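Local structure of Tat-secreted protein Rv2525c (4PMQ) at residues A[13-18]-A[190-195]; A[33-38]-A[44-49]; A[64-69]-A[87-92]; A[103-108]-A[127-132]. The protein may act as a peptidoglycan hydrolase with glycosidase activity, and shows esterase activity in vitro toward p-nitrophenyl esters, preferring the butyrate. One frame throughout, in Å; residues are numbered along the deposited sequence. Where two conformers were deposited one is given.

Contact 1: A[13-18]-A[190-195]; sequences GVIPAS and VGVDVN
Ile-15 turns CG1 to lie anti to its own carbonyl carbon (chi1 -59°), and chi2 of 162° extends the chain so that CD1 reaches Val-192. Val-190 meets it with CG1 anti to the backbone N (chi1 178°), which leaves Val-190 CG2 beside Ile-15 CG1, 3.9 Å away. No hydrogen bond crosses the contact; buried methyl and methylene groups do the touching. Ile-15 CG1 sits 3.8 Å from Val-190 CB, and the two side chains run at an oblique angle to each other. One carbon further out, Ile-15 CD1 meets Val-192 CG1 at 3.7 Å. The other branch of Val-190 turns to the backbone of Gly-13, with CG1 3.8 Å from Gly-13 N. Val-190 CG2 lies 4.1 Å from Gly-13 CA. Residues 190-195 belong to strand 190-197, which pairs antiparallel with strand 6-9 in the sheet of this TIM-barrel-clan domain. Residues 13-18 lead from a loop into helix 17-22, with Pro-16 at the N-cap position. The contact thus joins the approach to an early helix to the last strand of the sheet. Val-187 of strand 184-187 and Tyr-10 also touch both Ile-15 and Val-192.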
loop_
_atom_site.group_PDB
_atom_site.type_symbol
_atom_site.label_atom_id
_atom_site.label_comp_id
_atom_site.label_asym_id
_atom_site.label_seq_id
_atom_site.Cartn_x
_atom_site.Cartn_y
_atom_site.Cartn_z
ATOM N N GLY A 13 10.577 -10.915 1.426
ATOM C CA GLY A 13 11.305 -11.437 0.279
ATOM C C GLY A 13 10.566 -11.240 -1.024
ATOM O O GLY A 13 9.478 -10.657 -1.058
ATOM N N VAL A 14 11.200 -11.674 -2.108
ATOM C CA VAL A 14 10.635 -11.563 -3.450
ATOM C C VAL A 14 10.120 -12.934 -3.833
ATOM O O VAL A 14 10.861 -13.904 -3.733
ATOM C CB VAL A 14 11.680 -11.030 -4.468
ATOM C CG1 VAL A 14 11.116 -11.020 -5.883
ATOM C CG2 VAL A 14 12.166 -9.633 -4.068
ATOM N N ILE A 15 8.880 -13.018 -4.300
ATOM C CA ILE A 15 8.340 -14.326 -4.660
ATOM C C ILE A 15 8.263 -14.493 -6.171
ATOM O O ILE A 15 7.707 -13.614 -6.835
ATOM C CB ILE A 15 6.944 -14.538 -4.018
ATOM C CG1 ILE A 15 6.997 -14.433 -2.484
ATOM C CG2 ILE A 15 6.279 -15.879 -4.472
ATOM C CD1 ILE A 15 5.596 -14.203 -1.865
ATOM N N PRO A 16 8.736 -15.636 -6.740
ATOM C CA PRO A 16 8.546 -15.855 -8.185
ATOM C C PRO A 16 7.066 -15.706 -8.531
ATOM O O PRO A 16 6.202 -16.206 -7.796
ATOM C CB PRO A 16 9.067 -17.287 -8.401
ATOM C CG PRO A 16 10.037 -17.504 -7.285
ATOM C CD PRO A 16 9.430 -16.776 -6.112
ATOM N N ALA A 17 6.751 -14.963 -9.601
ATOM C CA ALA A 17 5.369 -14.731 -10.015
ATOM C C ALA A 17 4.603 -16.050 -10.219
ATOM O O ALA A 17 3.406 -16.130 -9.902
ATOM C CB ALA A 17 5.350 -13.927 -11.301
ATOM N N SER A 18 5.293 -17.102 -10.725
ATOM C CA SER A 18 4.649 -18.408 -10.910
ATOM C C SER A 18 4.114 -18.957 -9.581
ATOM O O SER A 18 3.062 -19.609 -9.563
ATOM C CB SER A 18 5.614 -19.414 -11.534
ATOM O OG SER A 18 6.770 -19.571 -10.731
ATOM N N VAL A 190 7.949 -17.228 1.877
ATOM C CA VAL A 190 7.736 -15.867 2.380
ATOM C C VAL A 190 6.346 -15.704 3.001
ATOM O O VAL A 190 5.348 -16.084 2.368
ATOM C CB VAL A 190 7.941 -14.858 1.208
ATOM C CG1 VAL A 190 7.694 -13.415 1.654
ATOM C CG2 VAL A 190 9.334 -15.016 0.572
ATOM N N GLY A 191 6.288 -15.140 4.213
ATOM C CA GLY A 191 5.006 -14.824 4.851
ATOM C C GLY A 191 4.257 -13.783 4.025
ATOM O O GLY A 191 4.860 -12.818 3.520
ATOM N N VAL A 192 2.944 -14.001 3.808
ATOM C CA VAL A 192 2.160 -13.045 3.018
ATOM C C VAL A 192 0.887 -12.673 3.757
ATOM O O VAL A 192 0.392 -13.451 4.580
ATOM C CB VAL A 192 1.810 -13.553 1.582
ATOM C CG1 VAL A 192 3.066 -13.861 0.770
ATOM C CG2 VAL A 192 0.851 -14.757 1.604
ATOM N N ASP A 193 0.377 -11.490 3.439
ATOM C CA ASP A 193 -0.933 -10.999 3.837
ATOM C C ASP A 193 -1.856 -11.134 2.654
ATOM O O ASP A 193 -1.416 -11.003 1.498
ATOM C CB ASP A 193 -0.878 -9.539 4.318
ATOM C CG ASP A 193 0.188 -9.273 5.373
ATOM O OD1 ASP A 193 0.346 -10.125 6.290
ATOM O OD2 ASP A 193 0.807 -8.189 5.328
ATOM N N VAL A 194 -3.136 -11.336 2.922
ATOM C CA VAL A 194 -4.123 -11.536 1.872
ATOM C C VAL A 194 -5.039 -10.339 1.789
ATOM O O VAL A 194 -5.567 -9.886 2.814
ATOM C CB VAL A 194 -4.923 -12.840 2.093
ATOM C CG1 VAL A 194 -5.961 -13.030 1.000
ATOM C CG2 VAL A 194 -3.989 -14.052 2.153
ATOM N N ASN A 195 -5.253 -9.846 0.552
ATOM C CA ASN A 195 -6.108 -8.689 0.324
ATOM C C ASN A 195 -7.173 -9.039 -0.685
ATOM O O ASN A 195 -6.851 -9.638 -1.726
ATOM C CB ASN A 195 -5.287 -7.493 -0.175
ATOM C CG ASN A 195 -4.158 -7.184 0.775
ATOM O OD1 ASN A 195 -4.376 -6.530 1.791
ATOM N ND2 ASN A 195 -2.976 -7.751 0.528
#

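Contact 2: A[33-38]-A[44-49]; sequences SDRRPG and GKPIQL. With TLA (L(+)-tartaric acid), chain B.
Lys-45 and Arg-36 converge on one carboxylate of a bound L-tartrate. Arg-36 NH1 donates to tartrate O4 at 2.8 Å, and Arg-36 NH2 donates to O41 at 2.6 Å, the latter atom lying at the guanidinium edge in its plane. Lys-45 NZ reaches the same O4 at 2.8 Å and makes a long, weak bond to O3. Its chain is extended beyond CG, which carries the amine past Asp-34 O to the ligand. A water joins Lys-45 NZ to Asp-34 O and Arg-36 N. Further back, the Arg-35 and Lys-45 chains lie side by side and run opposite ways. A bend at chi3 (-60°) turns the Arg-35 guanidinium so that NH1 donates to Lys-45 O at 3.0 Å, in both the guanidinium and the carbonyl plane. Pro-46, which follows a cis peptide bond, puts CB 3.3 Å from Ser-33 O. Outside these segments, Gln-67 O accepts from Lys-45 NZ, and Tyr-68 O accepts from Arg-36 NH1. Tyr-31 adds a cation-pi contact to Lys-45 and a hydrogen bond to the tartrate. Tartrate probably came from the crystallisation liquor. The paired cations holding its carboxylate are consistent with a pocket that can accept an anionic group.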
loop_
_atom_site.group_PDB
_atom_site.type_symbol
_atom_site.label_atom_id
_atom_site.label_comp_id
_atom_site.label_asym_id
_atom_site.label_seq_id
_atom_site.Cartn_x
_atom_site.Cartn_y
_atom_site.Cartn_z
ATOM N N SER A 33 9.269 1.431 -1.430
ATOM C CA SER A 33 9.956 2.026 -0.278
ATOM C C SER A 33 11.305 1.404 -0.009
ATOM O O SER A 33 11.553 0.249 -0.346
ATOM C CB SER A 33 9.122 1.823 0.980
ATOM O OG SER A 33 7.823 2.333 0.820
ATOM N N ASP A 34 12.172 2.169 0.653
ATOM C CA ASP A 34 13.477 1.696 1.089
ATOM C C ASP A 34 13.314 0.845 2.334
ATOM O O ASP A 34 12.256 0.864 2.976
ATOM C CB ASP A 34 14.390 2.893 1.397
ATOM C CG ASP A 34 14.737 3.714 0.162
ATOM O OD1 ASP A 34 15.287 3.140 -0.803
ATOM O OD2 ASP A 34 14.451 4.921 0.162
ATOM N N ARG A 35 14.406 0.192 2.736
ATOM C CA ARG A 35 14.449 -0.573 3.983
ATOM C C ARG A 35 14.969 0.346 5.094
ATOM O O ARG A 35 16.102 0.852 5.006
ATOM C CB ARG A 35 15.377 -1.792 3.806
ATOM C CG ARG A 35 14.949 -2.726 2.669
ATOM C CD ARG A 35 15.904 -3.885 2.402
ATOM N NE ARG A 35 17.256 -3.456 2.030
ATOM C CZ ARG A 35 17.633 -3.155 0.787
ATOM N NH1 ARG A 35 16.752 -3.186 -0.212
ATOM N NH2 ARG A 35 18.889 -2.807 0.537
ATOM N N ARG A 36 14.174 0.552 6.151
ATOM C CA ARG A 36 14.612 1.411 7.252
ATOM C C ARG A 36 15.776 0.742 8.032
ATOM O O ARG A 36 15.999 -0.474 7.864
ATOM C CB ARG A 36 13.414 1.698 8.198
ATOM C CG ARG A 36 12.786 0.448 8.834
ATOM C CD ARG A 36 11.784 0.803 9.909
ATOM N NE ARG A 36 11.102 -0.380 10.422
ATOM C CZ ARG A 36 9.984 -0.889 9.911
ATOM N NH1 ARG A 36 9.402 -0.319 8.850
ATOM N NH2 ARG A 36 9.437 -1.970 10.450
ATOM N N PRO A 37 16.489 1.474 8.911
ATOM C CA PRO A 37 17.479 0.815 9.772
ATOM C C PRO A 37 16.793 -0.262 10.610
ATOM O O PRO A 37 15.686 -0.044 11.091
ATOM C CB PRO A 37 17.983 1.963 10.658
ATOM C CG PRO A 37 17.787 3.207 9.825
ATOM C CD PRO A 37 16.406 2.925 9.222
ATOM N N GLY A 38 17.393 -1.441 10.691
ATOM C CA GLY A 38 16.771 -2.571 11.378
ATOM C C GLY A 38 15.898 -3.384 10.428
ATOM O O GLY A 38 15.348 -4.419 10.820
ATOM N N GLY A 44 11.791 -7.771 0.398
ATOM C CA GLY A 44 10.665 -7.395 -0.455
ATOM C C GLY A 44 10.551 -5.896 -0.669
ATOM O O GLY A 44 9.606 -5.440 -1.318
ATOM N N LYS A 45 11.496 -5.107 -0.125
ATOM C CA LYS A 45 11.464 -3.644 -0.298
ATOM C C LYS A 45 12.743 -3.134 -0.963
ATOM O O LYS A 45 13.810 -3.371 -0.429
ATOM C CB LYS A 45 11.343 -2.942 1.071
ATOM C CG LYS A 45 10.104 -3.230 1.893
ATOM C CD LYS A 45 10.027 -2.218 3.058
ATOM C CE LYS A 45 8.804 -2.438 3.900
ATOM N NZ LYS A 45 8.751 -1.417 4.990
ATOM N N PRO A 46 12.695 -2.360 -2.045
ATOM C CA PRO A 46 11.537 -2.028 -2.876
ATOM C C PRO A 46 11.382 -3.040 -4.003
ATOM O O PRO A 46 12.336 -3.777 -4.303
ATOM C CB PRO A 46 11.936 -0.663 -3.461
ATOM C CG PRO A 46 13.445 -0.688 -3.548
ATOM C CD PRO A 46 13.942 -1.817 -2.635
ATOM N N ILE A 47 10.222 -3.064 -4.645
ATOM C CA ILE A 47 10.038 -3.883 -5.839
ATOM C C ILE A 47 11.036 -3.399 -6.895
ATOM O O ILE A 47 11.181 -2.183 -7.061
ATOM C CB ILE A 47 8.574 -3.830 -6.359
ATOM C CG1 ILE A 47 8.429 -4.627 -7.678
ATOM C CG2 ILE A 47 8.040 -2.379 -6.484
ATOM C CD1 ILE A 47 6.943 -4.859 -8.223
ATOM N N GLN A 48 11.726 -4.339 -7.590
ATOM C CA GLN A 48 12.662 -3.988 -8.651
ATOM C C GLN A 48 12.004 -4.208 -10.020
ATOM O O GLN A 48 11.051 -5.007 -10.149
ATOM C CB GLN A 48 13.963 -4.822 -8.544
ATOM C CG GLN A 48 14.685 -4.763 -7.187
ATOM C CD GLN A 48 15.288 -3.406 -6.888
ATOM O OE1 GLN A 48 15.827 -2.714 -7.764
ATOM N NE2 GLN A 48 15.272 -3.020 -5.624
ATOM N N LEU A 49 12.563 -3.558 -11.069
ATOM C CA LEU A 49 12.023 -3.721 -12.417
ATOM C C LEU A 49 11.870 -5.213 -12.839
ATOM O O LEU A 49 10.827 -5.584 -13.399
ATOM C CB LEU A 49 12.916 -2.984 -13.412
ATOM C CG LEU A 49 12.487 -3.055 -14.899
ATOM C CD1 LEU A 49 11.165 -2.342 -15.130
ATOM C CD2 LEU A 49 13.569 -2.439 -15.800
HETATM O O1 TLA B . 3.947 -6.155 6.672
HETATM O O11 TLA B . 5.976 -6.927 7.275
HETATM C C1 TLA B . 5.036 -5.999 7.211
HETATM C C2 TLA B . 5.438 -4.678 7.862
HETATM O O2 TLA B . 4.382 -3.733 7.810
HETATM C C3 TLA B . 6.674 -4.106 7.158
HETATM O O3 TLA B . 6.365 -3.701 5.841
HETATM C C4 TLA B . 7.265 -2.943 7.947
HETATM O O4 TLA B . 7.530 -1.875 7.421
HETATM O O41 TLA B . 7.542 -3.248 9.187
HETATM O O HOH W 1 11.270 0.063 5.548
#

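Contact 3: A[64-69]-A[87-92]; sequences SCYQYG and ARRGSE
Tyr-66 lays one side of its ring along the backbone of Gly-90. CD2 lies 3.5 Å from Gly-90 CA, and CE2 is 3.6 Å from Gly-90 N. The helix backbone meets the ring obliquely. With CG anti to the backbone N (chi1 -174°), the ring leaves strand 61-66 straight toward helix 79-96. It is the helix backbone itself, at Gly-90 CA and N, that packs on the ring. Tyr-66 OH passes Arg-89 CB at 4.2 Å and bonds to His-86 ND1 on the same helix. Arg-89 starts toward the strand but carries its guanidinium away from it. There NH1 makes a salt bridge to Glu-92 OE1 at 2.8 Å, one turn on. The acid oxygen lies in the guanidinium plane, whereas the nitrogen approaches from above the carboxylate plane. Asp-34 takes Arg-89 NE in a second salt bridge, which probably helps to hold its orientation. Past the strand end, Gln-67 NE2 donates to Gly-69 O at 3.1 Å, in the plane of that carbonyl, and also to Asp-110 OD2. The arrangement is that of a beta-alpha-beta unit, strand 61-66, helix 79-96 and strand 105-108, as repeated in TIM-barrel folds.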
loop_
_atom_site.group_PDB
_atom_site.type_symbol
_atom_site.label_atom_id
_atom_site.label_comp_id
_atom_site.label_asym_id
_atom_site.label_seq_id
_atom_site.Cartn_x
_atom_site.Cartn_y
_atom_site.Cartn_z
ATOM N N SER A 64 1.039 -0.540 -6.184
ATOM C CA SER A 64 2.138 0.010 -5.384
ATOM C C SER A 64 1.682 0.526 -4.018
ATOM O O SER A 64 0.647 1.186 -3.918
ATOM C CB SER A 64 2.807 1.169 -6.115
ATOM O OG SER A 64 3.465 0.754 -7.297
ATOM N N CYS A 65 2.497 0.271 -2.977
ATOM C CA CYS A 65 2.220 0.832 -1.667
ATOM C C CYS A 65 3.516 1.332 -1.068
ATOM O O CYS A 65 4.604 0.922 -1.484
ATOM C CB CYS A 65 1.535 -0.175 -0.752
ATOM S SG CYS A 65 2.575 -1.583 -0.312
ATOM N N TYR A 66 3.401 2.230 -0.129
ATOM C CA TYR A 66 4.584 2.829 0.472
ATOM C C TYR A 66 4.541 2.713 1.966
ATOM O O TYR A 66 3.587 3.194 2.569
ATOM C CB TYR A 66 4.667 4.324 0.089
ATOM C CG TYR A 66 5.945 4.981 0.559
ATOM C CD1 TYR A 66 6.082 5.431 1.878
ATOM C CD2 TYR A 66 7.027 5.137 -0.303
ATOM C CE1 TYR A 66 7.277 5.987 2.333
ATOM C CE2 TYR A 66 8.238 5.681 0.144
ATOM C CZ TYR A 66 8.355 6.099 1.463
ATOM O OH TYR A 66 9.517 6.675 1.903
ATOM N N GLN A 67 5.595 2.181 2.563
ATOM C CA GLN A 67 5.764 2.194 4.021
ATOM C C GLN A 67 7.233 2.120 4.305
ATOM O O GLN A 67 7.869 1.119 3.974
ATOM C CB GLN A 67 5.019 1.070 4.745
ATOM C CG GLN A 67 5.114 1.275 6.273
ATOM C CD GLN A 67 4.328 0.334 7.127
ATOM O OE1 GLN A 67 3.427 -0.368 6.672
ATOM N NE2 GLN A 67 4.621 0.362 8.421
ATOM N N TYR A 68 7.764 3.168 4.912
ATOM C CA TYR A 68 9.178 3.180 5.250
ATOM C C TYR A 68 9.348 2.891 6.744
ATOM O O TYR A 68 9.957 1.886 7.096
ATOM C CB TYR A 68 9.849 4.504 4.845
ATOM C CG TYR A 68 11.293 4.593 5.306
ATOM C CD1 TYR A 68 12.312 3.934 4.617
ATOM C CD2 TYR A 68 11.646 5.358 6.415
ATOM C CE1 TYR A 68 13.646 4.009 5.046
ATOM C CE2 TYR A 68 12.970 5.432 6.857
ATOM C CZ TYR A 68 13.971 4.786 6.151
ATOM O OH TYR A 68 15.275 4.893 6.606
ATOM N N GLY A 69 8.850 3.794 7.602
ATOM C CA GLY A 69 8.934 3.644 9.049
ATOM C C GLY A 69 7.768 2.882 9.652
ATOM O O GLY A 69 6.879 2.403 8.935
ATOM N N ALA A 87 6.833 10.916 -0.286
ATOM C CA ALA A 87 6.140 10.847 -1.585
ATOM C C ALA A 87 7.116 10.924 -2.760
ATOM O O ALA A 87 6.971 10.205 -3.747
ATOM C CB ALA A 87 5.110 11.978 -1.685
ATOM N N ARG A 88 8.127 11.784 -2.654
ATOM C CA ARG A 88 9.127 11.872 -3.719
ATOM C C ARG A 88 9.824 10.527 -3.926
ATOM O O ARG A 88 10.014 10.092 -5.061
ATOM C CB ARG A 88 10.180 12.912 -3.361
ATOM C CG ARG A 88 9.650 14.332 -3.445
ATOM C CD ARG A 88 10.719 15.296 -2.947
ATOM N NE ARG A 88 10.200 16.649 -2.750
ATOM C CZ ARG A 88 10.755 17.560 -1.950
ATOM N NH1 ARG A 88 11.883 17.286 -1.297
ATOM N NH2 ARG A 88 10.189 18.750 -1.796
ATOM N N ARG A 89 10.216 9.889 -2.810
ATOM C CA ARG A 89 10.953 8.629 -2.862
ATOM C C ARG A 89 10.072 7.508 -3.423
ATOM O O ARG A 89 10.491 6.784 -4.333
ATOM C CB ARG A 89 11.519 8.288 -1.480
ATOM C CG ARG A 89 12.442 7.077 -1.489
ATOM C CD ARG A 89 13.622 7.232 -2.464
ATOM N NE ARG A 89 14.487 6.059 -2.390
ATOM C CZ ARG A 89 15.368 5.694 -3.316
ATOM N NH1 ARG A 89 15.504 6.402 -4.431
ATOM N NH2 ARG A 89 16.120 4.616 -3.134
ATOM N N GLY A 90 8.833 7.443 -2.958
ATOM C CA GLY A 90 7.888 6.461 -3.475
ATOM C C GLY A 90 7.672 6.623 -4.971
ATOM O O GLY A 90 7.758 5.648 -5.725
ATOM N N SER A 91 7.548 7.883 -5.434
ATOM C CA SER A 91 7.359 8.151 -6.860
ATOM C C SER A 91 8.578 7.661 -7.669
ATOM O O SER A 91 8.434 7.024 -8.713
ATOM C CB SER A 91 7.137 9.642 -7.094
ATOM O OG SER A 91 6.828 9.828 -8.462
ATOM N N GLU A 92 9.781 7.922 -7.137
ATOM C CA GLU A 92 11.046 7.564 -7.777
ATOM C C GLU A 92 11.170 6.026 -7.881
ATOM O O GLU A 92 11.527 5.509 -8.956
ATOM C CB GLU A 92 12.196 8.155 -6.938
ATOM C CG GLU A 92 13.562 8.037 -7.585
ATOM C CD GLU A 92 14.733 8.520 -6.746
ATOM O OE1 GLU A 92 14.541 8.826 -5.544
ATOM O OE2 GLU A 92 15.863 8.524 -7.285
#

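Contact 4: A[103-108]-A[127-132]; sequences APIYAS and RSWESV
Trp-129 receives the methyl of Ala-107 over one face of its indole in a CH-pi contact. Ala-107 CB lies 3.7 Å from the centroid of the five-membered ring of Trp-129, only 12° off the ring normal. The closest single atom is Trp-129 CE2, also at 3.7 Å from Ala-107 CB. The methyl is therefore centred on the pyrrole part of the ring system. With chi1 -88° and chi2 86°, the indole has one face over Ala-107 CB. Apolar packing takes over at the benzo part. Ile-105 CG2, anti to the backbone N, is thereby turned to the benzo ring. It meets Trp-129 CZ3 at 3.7 Å and CH2 at 3.8 Å, and the two side chains cross at about a right angle. Strand 105-108, helix 115-133 and strand 138-142 form a beta-alpha-beta unit, consistent with the TIM-barrel clan of the domain. Ile-105 and Ala-107 both project from the strand toward the helix, and the single indole spans the pair. Ring-to-ring contacts hold Trp-129 from beyond the two segments: Tyr-125 and Tyr-66 each make an edge-to-face contact with it. The polar atom of the buried indole is also satisfied, since NE1 is hydrogen-bonded to Tyr-125 OH. Ala-87 of helix 79-96 and Thr-138 of strand 138-142 pack against the same side chain.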
loop_
_atom_site.group_PDB
_atom_site.type_symbol
_atom_site.label_atom_id
_atom_site.label_comp_id
_atom_site.label_asym_id
_atom_site.label_seq_id
_atom_site.Cartn_x
_atom_site.Cartn_y
_atom_site.Cartn_z
ATOM N N ALA A 103 -0.750 5.040 -12.487
ATOM C CA ALA A 103 -1.058 4.176 -11.358
ATOM C C ALA A 103 -0.838 4.926 -10.023
ATOM O O ALA A 103 0.161 5.637 -9.895
ATOM C CB ALA A 103 -0.190 2.914 -11.400
ATOM N N PRO A 104 -1.720 4.717 -9.010
ATOM C CA PRO A 104 -1.529 5.390 -7.724
ATOM C C PRO A 104 -0.470 4.715 -6.882
ATOM O O PRO A 104 0.030 3.632 -7.234
ATOM C CB PRO A 104 -2.911 5.219 -7.041
ATOM C CG PRO A 104 -3.376 3.872 -7.563
ATOM C CD PRO A 104 -2.926 3.854 -9.000
ATOM N N ILE A 105 -0.169 5.329 -5.724
ATOM C CA ILE A 105 0.675 4.712 -4.714
ATOM C C ILE A 105 -0.101 4.803 -3.415
ATOM O O ILE A 105 -0.592 5.892 -3.031
ATOM C CB ILE A 105 2.076 5.353 -4.597
ATOM C CG1 ILE A 105 2.865 5.291 -5.926
ATOM C CG2 ILE A 105 2.885 4.745 -3.415
ATOM C CD1 ILE A 105 4.115 6.277 -5.930
ATOM N N TYR A 106 -0.261 3.667 -2.770
ATOM C CA TYR A 106 -0.970 3.638 -1.486
ATOM C C TYR A 106 -0.019 3.993 -0.342
ATOM O O TYR A 106 0.806 3.151 0.035
ATOM C CB TYR A 106 -1.563 2.253 -1.237
ATOM C CG TYR A 106 -2.807 1.964 -2.046
ATOM C CD1 TYR A 106 -2.724 1.490 -3.355
ATOM C CD2 TYR A 106 -4.075 2.125 -1.489
ATOM C CE1 TYR A 106 -3.877 1.198 -4.094
ATOM C CE2 TYR A 106 -5.231 1.773 -2.198
ATOM C CZ TYR A 106 -5.130 1.336 -3.506
ATOM O OH TYR A 106 -6.289 0.974 -4.181
ATOM N N ALA A 107 -0.109 5.236 0.174
ATOM C CA ALA A 107 0.663 5.711 1.339
ATOM C C ALA A 107 0.136 4.997 2.595
ATOM O O ALA A 107 -1.092 4.937 2.803
ATOM C CB ALA A 107 0.533 7.216 1.468
ATOM N N SER A 108 1.044 4.470 3.450
ATOM C CA SER A 108 0.585 3.713 4.611
ATOM C C SER A 108 0.411 4.502 5.903
ATOM O O SER A 108 1.288 5.282 6.326
ATOM C CB SER A 108 1.525 2.550 4.885
ATOM O OG SER A 108 1.542 1.742 3.724
ATOM N N ARG A 127 -1.868 15.357 2.331
ATOM C CA ARG A 127 -1.933 16.498 1.406
ATOM C C ARG A 127 -0.552 16.631 0.692
ATOM O O ARG A 127 -0.524 16.952 -0.502
ATOM C CB ARG A 127 -2.336 17.788 2.110
ATOM C CG ARG A 127 -3.808 17.815 2.517
ATOM C CD ARG A 127 -4.168 19.139 3.164
ATOM N NE ARG A 127 -5.609 19.268 3.398
ATOM C CZ ARG A 127 -6.157 20.103 4.270
ATOM N NH1 ARG A 127 -5.391 20.880 5.027
ATOM N NH2 ARG A 127 -7.475 20.135 4.427
ATOM N N SER A 128 0.581 16.359 1.413
ATOM C CA SER A 128 1.909 16.383 0.761
ATOM C C SER A 128 2.003 15.322 -0.314
ATOM O O SER A 128 2.539 15.599 -1.397
ATOM C CB SER A 128 3.024 16.186 1.777
ATOM O OG SER A 128 3.238 17.401 2.463
ATOM N N TRP A 129 1.465 14.095 -0.050
ATOM C CA TRP A 129 1.435 13.075 -1.086
ATOM C C TRP A 129 0.673 13.612 -2.306
ATOM O O TRP A 129 1.162 13.473 -3.429
ATOM C CB TRP A 129 0.803 11.781 -0.566
ATOM C CG TRP A 129 1.813 10.872 0.062
ATOM C CD1 TRP A 129 2.258 10.893 1.351
ATOM C CD2 TRP A 129 2.530 9.816 -0.599
ATOM N NE1 TRP A 129 3.185 9.886 1.549
ATOM C CE2 TRP A 129 3.399 9.235 0.362
ATOM C CE3 TRP A 129 2.538 9.318 -1.911
ATOM C CZ2 TRP A 129 4.214 8.133 0.063
ATOM C CZ3 TRP A 129 3.353 8.228 -2.210
ATOM C CH2 TRP A 129 4.165 7.639 -1.227
ATOM N N GLU A 130 -0.504 14.264 -2.079
ATOM C CA GLU A 130 -1.278 14.830 -3.202
ATOM C C GLU A 130 -0.496 15.924 -3.947
ATOM O O GLU A 130 -0.643 16.069 -5.164
ATOM C CB GLU A 130 -2.574 15.422 -2.691
ATOM C CG GLU A 130 -3.491 14.332 -2.113
ATOM C CD GLU A 130 -4.905 14.864 -1.940
ATOM O OE1 GLU A 130 -5.052 16.092 -1.769
ATOM O OE2 GLU A 130 -5.866 14.063 -1.999
ATOM N N SER A 131 0.314 16.684 -3.221
ATOM C CA SER A 131 1.086 17.752 -3.829
ATOM C C SER A 131 2.248 17.216 -4.633
ATOM O O SER A 131 2.782 17.958 -5.452
ATOM C CB SER A 131 1.604 18.724 -2.777
ATOM O OG SER A 131 2.202 19.842 -3.434
ATOM N N VAL A 132 2.692 15.986 -4.366
ATOM C CA VAL A 132 3.849 15.457 -5.083
ATOM C C VAL A 132 3.386 14.644 -6.287
ATOM O O VAL A 132 3.830 14.939 -7.419
ATOM C CB VAL A 132 4.744 14.614 -4.143
ATOM C CG1 VAL A 132 5.827 13.879 -4.937
ATOM C CG2 VAL A 132 5.373 15.504 -3.058
#

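Overall arrangement
Contacts 3 and 4 are neighbours, with centres 8 Å apart. Their strands 61-66 and 105-108 pair in parallel: Tyr-66 N and Tyr-106 O are 2.8 Å apart, a probable hydrogen bond. Ala-87 CB packs on Trp-129 CD2 at 3.5 Å and links the two helices. Contact 2 lies 9 Å from contact 3, centre to centre. The salt bridge between Asp-34 and Arg-89 joins them, and contact 3 also supplies backbone oxygens to the tartrate-binding side chains of contact 2. Contact 1 touches none of the others. Its centre is 24 Å from that of contact 4, and its segments enclose all three along the chain.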